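Local atomic coordinates of 2-hydroxy-3-oxopropionate reductase (Polaromonas sp. JS666, PDB entry 4DLL), a protein that probably catalyses the reversible NAD(P)-dependent reduction of 2-hydroxy-3-oxopropanoate (tartronate semialdehyde) to glycerate. Residues E215-A220 with A225-V230; I208-V213 with Q245-R250; A201-V206 with S263-D268; L44-R49 with K181-A186. All blocks are in the same frame, centred on the assembly; numbering follows the deposited sequence.

How the contacts relate
Contacts 1, 2 and 3 share the long helix 194-222 of the all-helical C-terminal domain. Contact 4 stands apart in the N-terminal nucleotide-binding domain. Contact 1 is nested along the chain inside the loop closed by contact 2, which in turn lies inside that of contact 3. The touching residues of these three are all buried, and all three reach the second subunit. Contact 4 is partly buried, with R49 and V182 nearer solvent. The side chains of contact 1 meet through apolar groups. Contact 2 lays an isoleucine over a histidine ring. Contact 3 is chiefly polar, through amides and a carboxylate. Contact 4 combines a Met-aromatic contact with a weak arginine-to-carbonyl bond.

Contact 1 (E215-A220 with A225-V230); sequences EALLFA and ADMAKV
L217 meets both M227 and V230, one with each of its methyl branches. CD1 lies 3.4 Å from the CE methyl of the selenomethionine M227, tighter than usual for two carbons. The two side chains cross at about a right angle. The M227 chain is bent at its last torsion (chi3 33°), which carries CE back to L217 while SE stays near L217 CB. The side chains of L217 and V230 slide past each other in opposite directions, with L217 CD2 3.8 Å from V230 CG1.

A220 forms the second apolar patch. Its CB touches V230 CG2 at 3.9 Å and A225 CB at the same distance. V230 thus divides its two methyls between L217 and A220.

Two consecutive helices, 194-222 and 227-234, pack against each other here. After helix 194-222 a four-residue link leads into the second, whose first turn packs on the last turns of the first. A225 sits in this link.

The polar bonds lie within the second helix and at its cap. D226 is the N-cap of helix 227-234, and its OD2 accepts from K229 N at 3.3 Å. The donor comes from above the carboxylate plane, 51° out of it. K229 NZ makes a salt bridge with E232. On another face of helix 194-222, E215 OE2 is hydrogen-bonded to T286 OG1 of the second subunit, and F310 of helix 309-315 packs on both L218 and M227.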
loop_
_atom_site.group_PDB
_atom_site.type_symbol
_atom_site.label_atom_id
_atom_site.label_comp_id
_atom_site.label_asym_id
_atom_site.label_seq_id
_atom_site.Cartn_x
_atom_site.Cartn_y
_atom_site.Cartn_z
ATOM N N GLU A 215 -12.044 3.086 1.837
ATOM C CA GLU A 215 -12.469 4.321 2.438
ATOM C C GLU A 215 -12.151 5.592 1.651
ATOM O O GLU A 215 -12.961 6.516 1.614
ATOM C CB GLU A 215 -11.918 4.445 3.820
ATOM C CG GLU A 215 -12.400 5.703 4.460
ATOM C CD GLU A 215 -12.421 5.568 5.925
ATOM O OE1 GLU A 215 -13.207 4.724 6.367
ATOM O OE2 GLU A 215 -11.638 6.269 6.601
ATOM N N ALA A 216 -10.987 5.640 1.009
ATOM C CA ALA A 216 -10.675 6.774 0.201
ATOM C C ALA A 216 -11.450 6.804 -1.125
ATOM O O ALA A 216 -11.825 7.869 -1.594
ATOM C CB ALA A 216 -9.153 6.948 0.031
ATOM N N LEU A 217 -11.725 5.643 -1.691
ATOM C CA LEU A 217 -12.461 5.590 -2.933
ATOM C C LEU A 217 -13.928 5.904 -2.719
ATOM O O LEU A 217 -14.584 6.459 -3.615
ATOM C CB LEU A 217 -12.347 4.236 -3.608
ATOM C CG LEU A 217 -10.971 3.839 -4.149
ATOM C CD1 LEU A 217 -11.091 2.488 -4.885
ATOM C CD2 LEU A 217 -10.366 4.926 -5.017
ATOM N N LEU A 218 -14.448 5.497 -1.570
ATOM C CA LEU A 218 -15.810 5.867 -1.247
ATOM C C LEU A 218 -15.936 7.366 -0.932
ATOM O O LEU A 218 -16.865 8.008 -1.376
ATOM C CB LEU A 218 -16.371 5.010 -0.111
ATOM C CG LEU A 218 -16.770 3.603 -0.558
ATOM C CD1 LEU A 218 -16.536 2.589 0.551
ATOM C CD2 LEU A 218 -18.228 3.591 -1.021
ATOM N N PHE A 219 -15.025 7.894 -0.134
ATOM C CA PHE A 219 -14.958 9.309 0.154
ATOM C C PHE A 219 -14.957 10.108 -1.156
ATOM O O PHE A 219 -15.750 11.034 -1.337
ATOM C CB PHE A 219 -13.703 9.599 0.976
ATOM C CG PHE A 219 -13.388 11.058 1.123
ATOM C CD1 PHE A 219 -13.977 11.817 2.137
ATOM C CD2 PHE A 219 -12.502 11.681 0.245
ATOM C CE1 PHE A 219 -13.688 13.153 2.267
ATOM C CE2 PHE A 219 -12.215 13.035 0.369
ATOM C CZ PHE A 219 -12.799 13.774 1.392
ATOM N N ALA A 220 -14.074 9.752 -2.073
ATOM C CA ALA A 220 -13.984 10.479 -3.334
ATOM C C ALA A 220 -15.341 10.465 -4.054
ATOM O O ALA A 220 -15.838 11.498 -4.493
ATOM C CB ALA A 220 -12.921 9.889 -4.199
ATOM N N ALA A 225 -16.986 12.110 -7.545
ATOM C CA ALA A 225 -15.685 11.940 -8.183
ATOM C C ALA A 225 -15.562 10.793 -9.175
ATOM O O ALA A 225 -14.756 10.910 -10.107
ATOM C CB ALA A 225 -14.593 11.860 -7.155
ATOM N N ASP A 226 -16.339 9.715 -9.012
ATOM C CA ASP A 226 -16.196 8.499 -9.871
ATOM C C ASP A 226 -14.892 7.726 -9.623
ATOM O O ASP A 226 -13.750 8.159 -9.918
ATOM C CB ASP A 226 -16.483 8.755 -11.388
ATOM C CG ASP A 226 -15.470 8.054 -12.355
ATOM O OD1 ASP A 226 -15.693 6.904 -12.811
ATOM O OD2 ASP A 226 -14.458 8.705 -12.716
HETATM N N MSE A 227 -15.108 6.546 -9.085
HETATM C CA MSE A 227 -14.048 5.712 -8.621
HETATM C C MSE A 227 -12.971 5.380 -9.618
HETATM O O MSE A 227 -11.785 5.328 -9.243
HETATM C CB MSE A 227 -14.668 4.444 -8.141
HETATM C CG MSE A 227 -15.303 4.644 -6.804
HETATM SE SE MSE A 227 -15.453 2.920 -5.981
HETATM C CE MSE A 227 -13.874 2.113 -6.713
ATOM N N ALA A 228 -13.354 5.141 -10.874
ATOM C CA ALA A 228 -12.352 4.667 -11.816
ATOM C C ALA A 228 -11.306 5.743 -12.066
ATOM O O ALA A 228 -10.126 5.423 -12.182
ATOM C CB ALA A 228 -12.966 4.188 -13.116
ATOM N N LYS A 229 -11.732 7.013 -12.144
ATOM C CA LYS A 229 -10.808 8.087 -12.604
ATOM C C LYS A 229 -9.831 8.405 -11.502
ATOM O O LYS A 229 -8.654 8.582 -11.740
ATOM C CB LYS A 229 -11.548 9.371 -13.028
ATOM C CG LYS A 229 -12.174 9.366 -14.437
ATOM C CD LYS A 229 -11.182 9.056 -15.552
ATOM C CE LYS A 229 -10.506 10.292 -16.087
ATOM N NZ LYS A 229 -9.536 9.935 -17.163
ATOM N N VAL A 230 -10.358 8.499 -10.289
ATOM C CA VAL A 230 -9.586 8.611 -9.091
ATOM C C VAL A 230 -8.508 7.537 -8.993
ATOM O O VAL A 230 -7.366 7.848 -8.659
ATOM C CB VAL A 230 -10.508 8.545 -7.853
ATOM C CG1 VAL A 230 -9.692 8.300 -6.619
ATOM C CG2 VAL A 230 -11.291 9.860 -7.731
#

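Contact 2 (I208-V213 with Q245-R250); sequences ITIGAV and QLHGQR
I210 lies over the imidazole ring of H247, and V213 rests on the backbone of G248. Both pairs join the middle of helix 194-222 to residues H247 and G248, inside the helical C-terminal domain of the 3-hydroxyisobutyrate dehydrogenase family. Helix 194-222 is the longest helix of the domain and also serves contacts 1 and 3.

The first interaction is aliphatic chain on ring. I210 CD1 stands 4.2 Å above the plane of the H247 ring, over its centre. CG1 of I210 is as near to the ring at its CG atom. CD1 is anti to CA about the CB-CG1 bond (chi2 169°), which carries it out over the ring. On the opposite face lies H247's own neighbour L246. Its CD2 is 3.6 Å above the plane and offset toward the rim. The ring is therefore held between two aliphatic groups. Y293 and V243 also pack on I210. Q306, from a loop, touches both I210 and H247.

The second interaction is methyl on backbone. G248 has no side chain, so a valine methyl can approach its CA directly. L244 of helix 242-245 also packs on V213.

No hydrogen bond joins the two segments. Polar and subunit contacts lie at the flanks: R250 makes a salt bridge with D305, and I208 packs on I208 of the second subunit. At the glycine, V213 CG1 comes within 4.2 Å of G248 CA.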
loop_
_atom_site.group_PDB
_atom_site.type_symbol
_atom_site.label_atom_id
_atom_site.label_comp_id
_atom_site.label_asym_id
_atom_site.label_seq_id
_atom_site.Cartn_x
_atom_site.Cartn_y
_atom_site.Cartn_z
ATOM N N ILE A 208 -5.228 -3.877 6.307
ATOM C CA ILE A 208 -5.439 -2.442 6.502
ATOM C C ILE A 208 -5.502 -1.641 5.168
ATOM O O ILE A 208 -6.326 -0.734 5.035
ATOM C CB ILE A 208 -4.343 -1.887 7.451
ATOM C CG1 ILE A 208 -4.401 -2.571 8.840
ATOM C CG2 ILE A 208 -4.481 -0.442 7.633
ATOM C CD1 ILE A 208 -3.031 -2.507 9.624
ATOM N N THR A 209 -4.647 -1.970 4.184
ATOM C CA THR A 209 -4.569 -1.235 2.948
ATOM C C THR A 209 -5.851 -1.384 2.143
ATOM O O THR A 209 -6.354 -0.439 1.572
ATOM C CB THR A 209 -3.372 -1.640 2.112
ATOM O OG1 THR A 209 -2.193 -1.497 2.910
ATOM C CG2 THR A 209 -3.284 -0.695 0.906
ATOM N N ILE A 210 -6.412 -2.571 2.188
ATOM C CA ILE A 210 -7.737 -2.803 1.676
ATOM C C ILE A 210 -8.751 -1.772 2.184
ATOM O O ILE A 210 -9.450 -1.152 1.379
ATOM C CB ILE A 210 -8.158 -4.255 1.999
ATOM C CG1 ILE A 210 -7.534 -5.189 0.985
ATOM C CG2 ILE A 210 -9.645 -4.473 1.851
ATOM C CD1 ILE A 210 -7.684 -6.730 1.423
ATOM N N GLY A 211 -8.827 -1.589 3.492
ATOM C CA GLY A 211 -9.741 -0.618 4.092
ATOM C C GLY A 211 -9.371 0.832 3.785
ATOM O O GLY A 211 -10.238 1.656 3.495
ATOM N N ALA A 212 -8.086 1.152 3.814
ATOM C CA ALA A 212 -7.663 2.474 3.390
ATOM C C ALA A 212 -8.121 2.782 1.924
ATOM O O ALA A 212 -8.465 3.907 1.571
ATOM C CB ALA A 212 -6.151 2.553 3.484
ATOM N N VAL A 213 -8.049 1.797 1.066
ATOM C CA VAL A 213 -8.372 2.025 -0.307
ATOM C C VAL A 213 -9.925 2.078 -0.448
ATOM O O VAL A 213 -10.421 2.800 -1.264
ATOM C CB VAL A 213 -7.702 0.989 -1.211
ATOM C CG1 VAL A 213 -8.423 0.889 -2.585
ATOM C CG2 VAL A 213 -6.172 1.280 -1.348
ATOM N N GLN A 245 -4.038 -1.604 -7.052
ATOM C CA GLN A 245 -4.166 -2.174 -8.397
ATOM C C GLN A 245 -4.959 -3.495 -8.432
ATOM O O GLN A 245 -5.663 -3.752 -9.411
ATOM C CB GLN A 245 -2.795 -2.408 -9.045
ATOM C CG GLN A 245 -1.897 -1.118 -9.097
ATOM C CD GLN A 245 -2.598 0.091 -9.838
ATOM O OE1 GLN A 245 -2.694 1.218 -9.299
ATOM N NE2 GLN A 245 -3.100 -0.170 -11.048
ATOM N N LEU A 246 -4.825 -4.359 -7.413
ATOM C CA LEU A 246 -5.540 -5.628 -7.526
ATOM C C LEU A 246 -6.933 -5.473 -6.953
ATOM O O LEU A 246 -7.873 -5.378 -7.705
ATOM C CB LEU A 246 -4.788 -6.802 -6.898
ATOM C CG LEU A 246 -5.428 -8.206 -7.019
ATOM C CD1 LEU A 246 -5.049 -8.900 -8.402
ATOM C CD2 LEU A 246 -5.028 -9.093 -5.813
ATOM N N HIS A 247 -7.055 -5.410 -5.628
ATOM C CA HIS A 247 -8.348 -5.225 -4.954
ATOM C C HIS A 247 -9.120 -3.959 -5.266
ATOM O O HIS A 247 -10.354 -3.942 -5.131
ATOM C CB HIS A 247 -8.127 -5.260 -3.467
ATOM C CG HIS A 247 -7.279 -6.413 -3.031
ATOM N ND1 HIS A 247 -7.802 -7.660 -2.767
ATOM C CD2 HIS A 247 -5.942 -6.518 -2.856
ATOM C CE1 HIS A 247 -6.824 -8.479 -2.434
ATOM N NE2 HIS A 247 -5.684 -7.815 -2.497
ATOM N N GLY A 248 -8.419 -2.880 -5.597
ATOM C CA GLY A 248 -9.086 -1.652 -5.915
ATOM C C GLY A 248 -9.874 -1.727 -7.229
ATOM O O GLY A 248 -10.981 -1.149 -7.337
ATOM N N GLN A 249 -9.297 -2.403 -8.232
ATOM C CA GLN A 249 -9.972 -2.628 -9.499
ATOM C C GLN A 249 -11.235 -3.448 -9.272
ATOM O O GLN A 249 -12.267 -3.124 -9.883
ATOM C CB GLN A 249 -9.062 -3.255 -10.551
ATOM C CG GLN A 249 -9.637 -3.258 -11.999
ATOM C CD GLN A 249 -10.303 -1.901 -12.506
ATOM O OE1 GLN A 249 -11.140 -1.924 -13.424
ATOM N NE2 GLN A 249 -9.944 -0.766 -11.917
ATOM N N ARG A 250 -11.175 -4.424 -8.349
ATOM C CA ARG A 250 -12.354 -5.210 -7.942
ATOM C C ARG A 250 -13.351 -4.341 -7.195
ATOM O O ARG A 250 -14.556 -4.682 -7.075
ATOM C CB ARG A 250 -11.987 -6.397 -7.034
ATOM C CG ARG A 250 -11.153 -7.540 -7.665
ATOM C CD ARG A 250 -10.548 -8.448 -6.581
ATOM N NE ARG A 250 -9.645 -9.432 -7.142
ATOM C CZ ARG A 250 -8.843 -10.245 -6.455
ATOM N NH1 ARG A 250 -8.818 -10.235 -5.127
ATOM N NH2 ARG A 250 -8.041 -11.087 -7.116
#

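Contact 3 (A201-V206 with S263-D268); sequences ANQMIV and SIQLKD
Q203 leans its side chain against D268 all the way from CB to the amide. Its CB touches D268 CB at 3.5 Å. CG meets the carboxylate of D268, 3.4 Å from OD2. The chain then bends about its CB-CG bond and keeps the amide beside the same group. At the tip, NE2 gives a weak hydrogen bond to D268 OD2, 3.3 Å long and fairly straight. The amide stands almost upright on the carboxylate, their planes 88° apart. OE1 of Q203 accepts a weak bond from K199.

The backbone of Q203 is held as well. Q265 NE2 donates to Q203 O at 2.9 Å. The carbonyl oxygen lies in the amide plane of Q265, but the donor sits above the carbonyl plane, 47° out of it. A bend about the CB-CG bond of Q265 brings its amide across to this carbonyl. Q265 OE1 faces V206 CG1 and takes a weak bond from Q306. D268 has a second partner, and a charged one: K267 NZ forms a salt bridge with OD1 at 2.8 Å. This partner probably steadies the negative charge of D268 in its buried place.

The axes of segments 201-206 and 263-268 come within 9.9 Å, with a signed crossing angle of -124°. Helix 284-301 lies alongside, with Y293 on Q265 and T286 on M204. The second subunit packs F238 against V206.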
loop_
_atom_site.group_PDB
_atom_site.type_symbol
_atom_site.label_atom_id
_atom_site.label_comp_id
_atom_site.label_asym_id
_atom_site.label_seq_id
_atom_site.Cartn_x
_atom_site.Cartn_y
_atom_site.Cartn_z
ATOM N N ALA A 201 2.610 -9.980 9.713
ATOM C CA ALA A 201 2.930 -8.628 9.289
ATOM C C ALA A 201 2.365 -8.342 7.894
ATOM O O ALA A 201 1.769 -7.316 7.689
ATOM C CB ALA A 201 4.506 -8.329 9.357
ATOM N N ASN A 202 2.569 -9.230 6.926
ATOM C CA ASN A 202 2.127 -8.996 5.478
ATOM C C ASN A 202 0.578 -8.986 5.445
ATOM O O ASN A 202 -0.088 -8.139 4.816
ATOM C CB ASN A 202 2.641 -10.226 4.741
ATOM C CG ASN A 202 2.512 -10.167 3.281
ATOM O OD1 ASN A 202 1.505 -10.616 2.691
ATOM N ND2 ASN A 202 3.602 -9.704 2.648
ATOM N N GLN A 203 -0.041 -9.877 6.203
ATOM C CA GLN A 203 -1.552 -9.801 6.226
ATOM C C GLN A 203 -2.171 -8.543 6.936
ATOM O O GLN A 203 -3.149 -7.956 6.461
ATOM C CB GLN A 203 -2.167 -11.117 6.745
ATOM C CG GLN A 203 -1.891 -12.346 5.906
ATOM C CD GLN A 203 -1.872 -12.072 4.376
ATOM O OE1 GLN A 203 -0.808 -11.781 3.789
ATOM N NE2 GLN A 203 -3.061 -12.117 3.745
HETATM N N MSE A 204 -1.638 -8.141 8.067
HETATM C CA MSE A 204 -1.908 -6.777 8.588
HETATM C C MSE A 204 -1.826 -5.695 7.517
HETATM O O MSE A 204 -2.720 -4.883 7.391
HETATM C CB MSE A 204 -0.864 -6.419 9.656
HETATM C CG MSE A 204 -1.037 -7.219 10.856
HETATM SE SE MSE A 204 0.436 -7.150 12.151
HETATM C CE MSE A 204 0.351 -9.043 12.394
ATOM N N ILE A 205 -0.711 -5.615 6.793
ATOM C CA ILE A 205 -0.603 -4.567 5.760
ATOM C C ILE A 205 -1.634 -4.780 4.672
ATOM O O ILE A 205 -2.275 -3.855 4.247
ATOM C CB ILE A 205 0.827 -4.497 5.098
ATOM C CG1 ILE A 205 1.917 -4.175 6.124
ATOM C CG2 ILE A 205 0.826 -3.525 3.900
ATOM C CD1 ILE A 205 3.333 -4.070 5.414
ATOM N N VAL A 206 -1.871 -5.998 4.254
ATOM C CA VAL A 206 -2.886 -6.172 3.217
ATOM C C VAL A 206 -4.291 -5.805 3.789
ATOM O O VAL A 206 -5.061 -5.088 3.142
ATOM C CB VAL A 206 -2.843 -7.641 2.543
ATOM C CG1 VAL A 206 -4.082 -7.939 1.639
ATOM C CG2 VAL A 206 -1.583 -7.864 1.780
ATOM N N SER A 263 -13.354 -14.156 5.332
ATOM C CA SER A 263 -13.134 -14.783 6.683
ATOM C C SER A 263 -11.690 -15.300 6.917
ATOM O O SER A 263 -11.244 -15.545 8.033
ATOM C CB SER A 263 -14.170 -15.900 6.970
ATOM O OG SER A 263 -13.689 -17.151 6.505
ATOM N N ILE A 264 -10.978 -15.498 5.844
ATOM C CA ILE A 264 -9.555 -15.815 5.933
ATOM C C ILE A 264 -8.818 -14.579 6.418
ATOM O O ILE A 264 -7.968 -14.673 7.281
ATOM C CB ILE A 264 -8.993 -16.270 4.569
ATOM C CG1 ILE A 264 -9.921 -17.338 3.955
ATOM C CG2 ILE A 264 -7.560 -16.760 4.700
ATOM C CD1 ILE A 264 -9.495 -18.788 4.141
ATOM N N GLN A 265 -9.163 -13.412 5.890
ATOM C CA GLN A 265 -8.501 -12.175 6.334
ATOM C C GLN A 265 -8.810 -11.922 7.814
ATOM O O GLN A 265 -7.912 -11.487 8.544
ATOM C CB GLN A 265 -8.858 -10.976 5.465
ATOM C CG GLN A 265 -8.102 -9.684 5.841
ATOM C CD GLN A 265 -6.643 -9.643 5.366
ATOM O OE1 GLN A 265 -6.323 -10.097 4.284
ATOM N NE2 GLN A 265 -5.784 -9.068 6.154
ATOM N N LEU A 266 -10.045 -12.239 8.253
ATOM C CA LEU A 266 -10.443 -12.113 9.661
ATOM C C LEU A 266 -9.537 -12.966 10.531
ATOM O O LEU A 266 -8.977 -12.486 11.524
ATOM C CB LEU A 266 -11.885 -12.536 9.878
ATOM C CG LEU A 266 -12.354 -12.538 11.352
ATOM C CD1 LEU A 266 -12.365 -11.121 12.028
ATOM C CD2 LEU A 266 -13.727 -13.232 11.468
ATOM N N LYS A 267 -9.357 -14.215 10.115
ATOM C CA LYS A 267 -8.472 -15.129 10.782
ATOM C C LYS A 267 -7.056 -14.547 10.788
ATOM O O LYS A 267 -6.381 -14.585 11.828
ATOM C CB LYS A 267 -8.563 -16.521 10.094
ATOM C CG LYS A 267 -7.741 -17.653 10.730
ATOM C CD LYS A 267 -7.297 -18.784 9.693
ATOM C CE LYS A 267 -7.038 -18.315 8.218
ATOM N NZ LYS A 267 -5.727 -17.573 7.949
ATOM N N ASP A 268 -6.581 -14.006 9.674
ATOM C CA ASP A 268 -5.232 -13.429 9.699
ATOM C C ASP A 268 -5.180 -12.336 10.753
ATOM O O ASP A 268 -4.254 -12.298 11.519
ATOM C CB ASP A 268 -4.730 -12.846 8.342
ATOM C CG ASP A 268 -4.833 -13.816 7.174
ATOM O OD1 ASP A 268 -4.604 -15.064 7.338
ATOM O OD2 ASP A 268 -5.140 -13.294 6.058
#

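Contact 4 (L44-R49 with K181-A186); sequences LPMARR and KVFGRA
M46 sets its terminal methyl over the face of the F183 ring. CE is 3.5 Å from the ring centroid and only 13° off the ring normal, a CH-pi contact. The selenium of this selenomethionine also lies above the face, 5.1 Å from the centroid, a more distant Met-aromatic contact. The M46 chain is extended as far as SE and then turns at chi3 (75°), which places CE over the ring. M46 also reaches the ring through its backbone: its O lies in the ring plane, 3.4 Å from F183 CE1. The ring meets one residue at both face and edge.

R49 lies one helical turn on. Its CB packs on V182 CG1 at 3.8 Å, and the same methyl is 3.6 Å from R49 O. The guanidinium then gives a weak hydrogen bond from NH1 to V182 O, 2.7 Å long but bent to 127° at the hydrogen. The carbonyl sits at the guanidinium edge, near its plane. NE of R49 has a second, weak bond to E158 O.

The contact belongs to the Rossmann-type nucleotide-binding domain. Helix 43-52 follows the glycine-rich turn after strand 33-37, a pattern consistent with dinucleotide binding. It packs on the junction where helix 170-183 passes into strand 184-190, outermost in the sheet of this chain. Strand 162-167, its neighbour in the sheet, lines the same site, with L162 on M46 and I164 on F183.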
loop_
_atom_site.group_PDB
_atom_site.type_symbol
_atom_site.label_atom_id
_atom_site.label_comp_id
_atom_site.label_asym_id
_atom_site.label_seq_id
_atom_site.Cartn_x
_atom_site.Cartn_y
_atom_site.Cartn_z
ATOM N N LEU A 44 -2.213 -26.118 -7.498
ATOM C CA LEU A 44 -2.143 -26.656 -8.851
ATOM C C LEU A 44 -1.051 -26.037 -9.718
ATOM O O LEU A 44 -0.242 -26.768 -10.301
ATOM C CB LEU A 44 -3.496 -26.540 -9.554
ATOM C CG LEU A 44 -3.995 -27.830 -10.167
ATOM C CD1 LEU A 44 -4.562 -28.667 -9.012
ATOM C CD2 LEU A 44 -5.078 -27.490 -11.234
ATOM N N PRO A 45 -1.045 -24.696 -9.824
ATOM C CA PRO A 45 0.003 -24.027 -10.603
ATOM C C PRO A 45 1.401 -24.350 -10.042
ATOM O O PRO A 45 2.363 -24.539 -10.819
ATOM C CB PRO A 45 -0.337 -22.536 -10.447
ATOM C CG PRO A 45 -1.503 -22.456 -9.484
ATOM C CD PRO A 45 -2.129 -23.768 -9.440
HETATM N N MSE A 46 1.505 -24.470 -8.721
HETATM C CA MSE A 46 2.791 -24.855 -8.089
HETATM C C MSE A 46 3.266 -26.290 -8.371
HETATM O O MSE A 46 4.472 -26.548 -8.422
HETATM C CB MSE A 46 2.806 -24.571 -6.584
HETATM C CG MSE A 46 2.573 -23.110 -6.326
HETATM SE SE MSE A 46 2.197 -22.767 -4.431
HETATM C CE MSE A 46 4.004 -22.979 -3.717
ATOM N N ALA A 47 2.327 -27.213 -8.529
ATOM C CA ALA A 47 2.696 -28.581 -8.870
ATOM C C ALA A 47 3.189 -28.651 -10.322
ATOM O O ALA A 47 4.066 -29.423 -10.640
ATOM C CB ALA A 47 1.554 -29.516 -8.641
ATOM N N ARG A 48 2.650 -27.807 -11.183
ATOM C CA ARG A 48 2.955 -27.884 -12.580
ATOM C C ARG A 48 4.375 -27.300 -12.820
ATOM O O ARG A 48 5.163 -27.864 -13.579
ATOM C CB ARG A 48 1.822 -27.190 -13.340
ATOM C CG ARG A 48 2.033 -26.844 -14.820
ATOM C CD ARG A 48 1.483 -25.416 -15.057
ATOM N NE ARG A 48 1.316 -25.094 -16.472
ATOM N N ARG A 49 4.741 -26.230 -12.111
ATOM C CA ARG A 49 6.103 -25.734 -12.260
ATOM C C ARG A 49 7.058 -26.744 -11.662
ATOM O O ARG A 49 8.201 -26.869 -12.093
ATOM C CB ARG A 49 6.285 -24.371 -11.619
ATOM C CG ARG A 49 5.254 -23.352 -12.046
ATOM C CD ARG A 49 5.688 -21.964 -11.684
ATOM N NE ARG A 49 6.375 -21.331 -12.800
ATOM C CZ ARG A 49 7.694 -21.127 -12.892
ATOM N NH1 ARG A 49 8.521 -21.498 -11.916
ATOM N NH2 ARG A 49 8.190 -20.526 -13.974
ATOM N N LYS A 181 13.019 -21.681 -5.058
ATOM C CA LYS A 181 13.196 -20.892 -6.299
ATOM C C LYS A 181 12.214 -21.210 -7.410
ATOM O O LYS A 181 11.904 -20.361 -8.251
ATOM C CB LYS A 181 14.605 -21.045 -6.884
ATOM C CG LYS A 181 15.680 -21.029 -5.919
ATOM C CD LYS A 181 16.323 -19.695 -5.780
ATOM C CE LYS A 181 17.836 -19.857 -5.531
ATOM N NZ LYS A 181 18.562 -18.520 -5.500
ATOM N N VAL A 182 11.751 -22.448 -7.470
ATOM C CA VAL A 182 10.751 -22.831 -8.454
ATOM C C VAL A 182 9.475 -21.989 -8.250
ATOM O O VAL A 182 8.755 -21.677 -9.213
ATOM C CB VAL A 182 10.436 -24.363 -8.362
ATOM C CG1 VAL A 182 9.349 -24.788 -9.343
ATOM C CG2 VAL A 182 11.662 -25.190 -8.638
ATOM N N PHE A 183 9.171 -21.636 -6.995
ATOM C CA PHE A 183 7.888 -20.943 -6.736
ATOM C C PHE A 183 8.029 -19.437 -6.712
ATOM O O PHE A 183 7.095 -18.741 -7.085
ATOM C CB PHE A 183 7.260 -21.371 -5.439
ATOM C CG PHE A 183 7.142 -22.847 -5.276
ATOM C CD1 PHE A 183 6.547 -23.620 -6.259
ATOM C CD2 PHE A 183 7.600 -23.447 -4.103
ATOM C CE1 PHE A 183 6.432 -25.010 -6.089
ATOM C CE2 PHE A 183 7.506 -24.812 -3.918
ATOM C CZ PHE A 183 6.911 -25.608 -4.911
ATOM N N GLY A 184 9.191 -18.931 -6.296
ATOM C CA GLY A 184 9.378 -17.486 -6.377
ATOM C C GLY A 184 10.634 -17.040 -5.726
ATOM O O GLY A 184 11.597 -17.779 -5.682
ATOM N N ARG A 185 10.650 -15.807 -5.255
ATOM C CA ARG A 185 11.791 -15.341 -4.495
ATOM C C ARG A 185 11.597 -15.641 -2.974
ATOM O O ARG A 185 10.613 -15.187 -2.365
ATOM C CB ARG A 185 12.012 -13.842 -4.760
ATOM C CG ARG A 185 13.324 -13.327 -4.199
ATOM C CD ARG A 185 13.484 -11.770 -4.388
ATOM N NE ARG A 185 12.331 -10.985 -3.934
ATOM C CZ ARG A 185 12.075 -10.671 -2.646
ATOM N NH1 ARG A 185 12.883 -11.087 -1.663
ATOM N NH2 ARG A 185 11.002 -9.921 -2.319
ATOM N N ALA A 186 12.515 -16.408 -2.373
ATOM C CA ALA A 186 12.430 -16.735 -0.940
ATOM C C ALA A 186 13.460 -15.952 -0.172
ATOM O O ALA A 186 14.578 -15.703 -0.667
ATOM C CB ALA A 186 12.628 -18.254 -0.695
#